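Local structure of metallo-beta-lactamase 1 (Acinetobacter baumannii, 5MMD) at residues 8-13 / 58-63. The protein probably hydrolyses beta-lactam antibiotics to substituted beta-amino acids, as a zinc-dependent class B enzyme of the periplasm. Numbering follows the deposited sequence.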
loop_
_atom_site.group_PDB
_atom_site.type_symbol
_atom_site.label_atom_id
_atom_site.label_comp_id
_atom_site.label_asym_id
_atom_site.label_seq_id
_atom_site.Cartn_x
_atom_site.Cartn_y
_atom_site.Cartn_z
ATOM N N LEU A 8 -3.683 -1.094 16.505
ATOM C CA LEU A 8 -3.618 -0.124 15.441
ATOM C C LEU A 8 -3.042 1.200 15.933
ATOM O O LEU A 8 -3.430 1.682 16.976
ATOM C CB LEU A 8 -5.017 0.121 14.863
ATOM C CG LEU A 8 -5.158 1.116 13.703
ATOM C CD1 LEU A 8 -4.649 0.481 12.428
ATOM C CD2 LEU A 8 -6.619 1.556 13.541
ATOM N N GLU A 9 -2.151 1.785 15.149
ATOM C CA GLU A 9 -1.648 3.134 15.401
ATOM C C GLU A 9 -2.086 4.041 14.249
ATOM O O GLU A 9 -2.094 3.612 13.098
ATOM C CB GLU A 9 -0.127 3.147 15.516
ATOM C CG GLU A 9 0.389 2.386 16.655
ATOM C CD GLU A 9 1.900 2.111 16.558
ATOM O OE1 GLU A 9 2.342 1.135 17.198
ATOM O OE2 GLU A 9 2.621 2.856 15.831
ATOM N N VAL A 10 -2.450 5.284 14.576
ATOM C CA VAL A 10 -2.741 6.283 13.565
ATOM C C VAL A 10 -1.994 7.572 13.867
ATOM O O VAL A 10 -2.094 8.128 14.974
ATOM C CB VAL A 10 -4.251 6.573 13.459
ATOM C CG1 VAL A 10 -4.517 7.669 12.405
ATOM C CG2 VAL A 10 -5.003 5.332 13.097
ATOM N N GLU A 11 -1.252 8.039 12.871
ATOM C CA GLU A 11 -0.336 9.164 13.004
ATOM C C GLU A 11 -0.477 10.156 11.848
ATOM O O GLU A 11 -0.449 9.754 10.689
ATOM C CB GLU A 11 1.087 8.614 13.060
ATOM C CG GLU A 11 2.208 9.559 12.762
ATOM C CD GLU A 11 3.568 8.832 12.829
ATOM O OE1 GLU A 11 4.600 9.534 12.913
ATOM O OE2 GLU A 11 3.572 7.555 12.781
ATOM N N GLU A 12 -0.599 11.453 12.147
ATOM C CA GLU A 12 -0.661 12.443 11.066
ATOM C C GLU A 12 0.707 12.685 10.440
ATOM O O GLU A 12 1.654 12.986 11.163
ATOM C CB GLU A 12 -1.230 13.765 11.574
ATOM C CG GLU A 12 -1.625 14.708 10.468
ATOM C CD GLU A 12 -1.931 16.113 10.970
ATOM O OE1 GLU A 12 -1.203 17.054 10.589
ATOM O OE2 GLU A 12 -2.901 16.282 11.746
ATOM N N ILE A 13 0.825 12.623 9.114
ATOM C CA ILE A 13 2.115 12.901 8.458
ATOM C C ILE A 13 2.101 14.133 7.551
ATOM O O ILE A 13 3.164 14.626 7.178
ATOM C CB ILE A 13 2.647 11.673 7.640
ATOM C CG1 ILE A 13 1.786 11.360 6.404
ATOM C CG2 ILE A 13 2.783 10.444 8.539
ATOM C CD1 ILE A 13 2.279 10.146 5.628
ATOM N N GLU A 58 -11.761 -2.575 11.527
ATOM C CA GLU A 58 -12.873 -1.939 12.243
ATOM C C GLU A 58 -12.392 -0.766 13.088
ATOM O O GLU A 58 -13.065 0.278 13.126
ATOM C CB GLU A 58 -13.644 -2.915 13.150
ATOM C CG GLU A 58 -14.766 -2.186 13.931
ATOM C CD GLU A 58 -14.337 -1.647 15.317
ATOM O OE1 GLU A 58 -13.300 -2.114 15.846
ATOM O OE2 GLU A 58 -15.017 -0.739 15.889
ATOM N N LYS A 59 -11.250 -0.910 13.767
ATOM C CA LYS A 59 -10.750 0.180 14.599
ATOM C C LYS A 59 -10.430 1.416 13.775
ATOM O O LYS A 59 -10.599 2.550 14.263
ATOM C CB LYS A 59 -9.489 -0.237 15.388
ATOM C CG LYS A 59 -9.755 -1.233 16.476
ATOM C CD LYS A 59 -8.441 -1.627 17.189
ATOM C CE LYS A 59 -8.699 -2.398 18.467
ATOM N NZ LYS A 59 -9.257 -3.753 18.220
ATOM N N LEU A 60 -9.951 1.203 12.556
ATOM C CA LEU A 60 -9.549 2.295 11.684
ATOM C C LEU A 60 -10.786 3.031 11.204
ATOM O O LEU A 60 -10.846 4.260 11.227
ATOM C CB LEU A 60 -8.719 1.771 10.511
ATOM C CG LEU A 60 -8.205 2.835 9.527
ATOM C CD1 LEU A 60 -7.205 3.812 10.136
ATOM C CD2 LEU A 60 -7.642 2.131 8.247
ATOM N N VAL A 61 -11.791 2.264 10.835
ATOM C CA VAL A 61 -13.034 2.813 10.330
ATOM C C VAL A 61 -13.725 3.576 11.434
ATOM O O VAL A 61 -14.268 4.652 11.190
ATOM C CB VAL A 61 -13.954 1.706 9.757
ATOM C CG1 VAL A 61 -15.333 2.237 9.494
ATOM C CG2 VAL A 61 -13.340 1.204 8.481
ATOM N N ASP A 62 -13.660 3.044 12.651
ATOM C CA ASP A 62 -14.227 3.736 13.807
ATOM C C ASP A 62 -13.478 5.056 14.093
ATOM O O ASP A 62 -14.093 6.083 14.420
ATOM C CB ASP A 62 -14.193 2.833 15.044
ATOM C CG ASP A 62 -14.858 3.479 16.248
ATOM O OD1 ASP A 62 -15.953 4.058 16.092
ATOM O OD2 ASP A 62 -14.285 3.415 17.355
ATOM N N TRP A 63 -12.155 5.022 13.973
ATOM C CA TRP A 63 -11.350 6.220 14.148
ATOM C C TRP A 63 -11.784 7.304 13.143
ATOM O O TRP A 63 -12.021 8.457 13.520
ATOM C CB TRP A 63 -9.865 5.898 13.991
ATOM C CG TRP A 63 -8.991 7.102 14.153
ATOM C CD1 TRP A 63 -8.495 7.611 15.329
ATOM C CD2 TRP A 63 -8.514 7.959 13.115
ATOM N NE1 TRP A 63 -7.747 8.739 15.082
ATOM C CE2 TRP A 63 -7.738 8.975 13.734
ATOM C CE3 TRP A 63 -8.659 7.974 11.724
ATOM C CZ2 TRP A 63 -7.127 9.974 13.016
ATOM C CZ3 TRP A 63 -8.048 8.985 11.013
ATOM C CH2 TRP A 63 -7.288 9.962 11.658
#
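The indole of Trp63 lies flat against Val10: the methyl carbon CG1 of Val10 sits over one face of the six-membered ring, 3.6 Å from its centroid and 15° off the normal. This is a CH-pi contact, displaced toward the rim, where Val10 CG1 comes within 3.5 Å of Trp63 CZ2. The two side chains reach each other from opposite directions, Trp63 stretching from the helix with CG anti to its backbone N (chi1 180°). Phe18, on the neighbouring strand 17-26, meets the same indole edge-to-face.

The other branch of Val10 has a different partner: Val10 CG2 stands 4.0 Å from Leu60 CD1, and these two side chains cross at about a right angle. Val10 thus divides its methyls between residues three apart on the helix. Two residues before Val10, Leu8 lays CD2 against the backbone of the helix itself, 3.5 Å from Leu60 N, with Leu60 CB 3.7 Å from the same methyl. On the solvent side, of the Lys59 side chain CB alone comes close, 3.9 Å from Leu8 CD2; the chain then leads away and its NZ is hydrogen-bonded to Ser55. No hydrogen bond links the two segments, so methyl and ring packing joins them.

Beyond the two segments, Leu60 also touches Val38 of strand 32-41, and Pro51 touches both Leu8 and Leu60. The arrangement belongs to the alpha-beta/beta-alpha sandwich of metallo-beta-lactamases, in which helix 54-66 covers the outer face of the N-terminal sheet and reaches its edge strand 9-14.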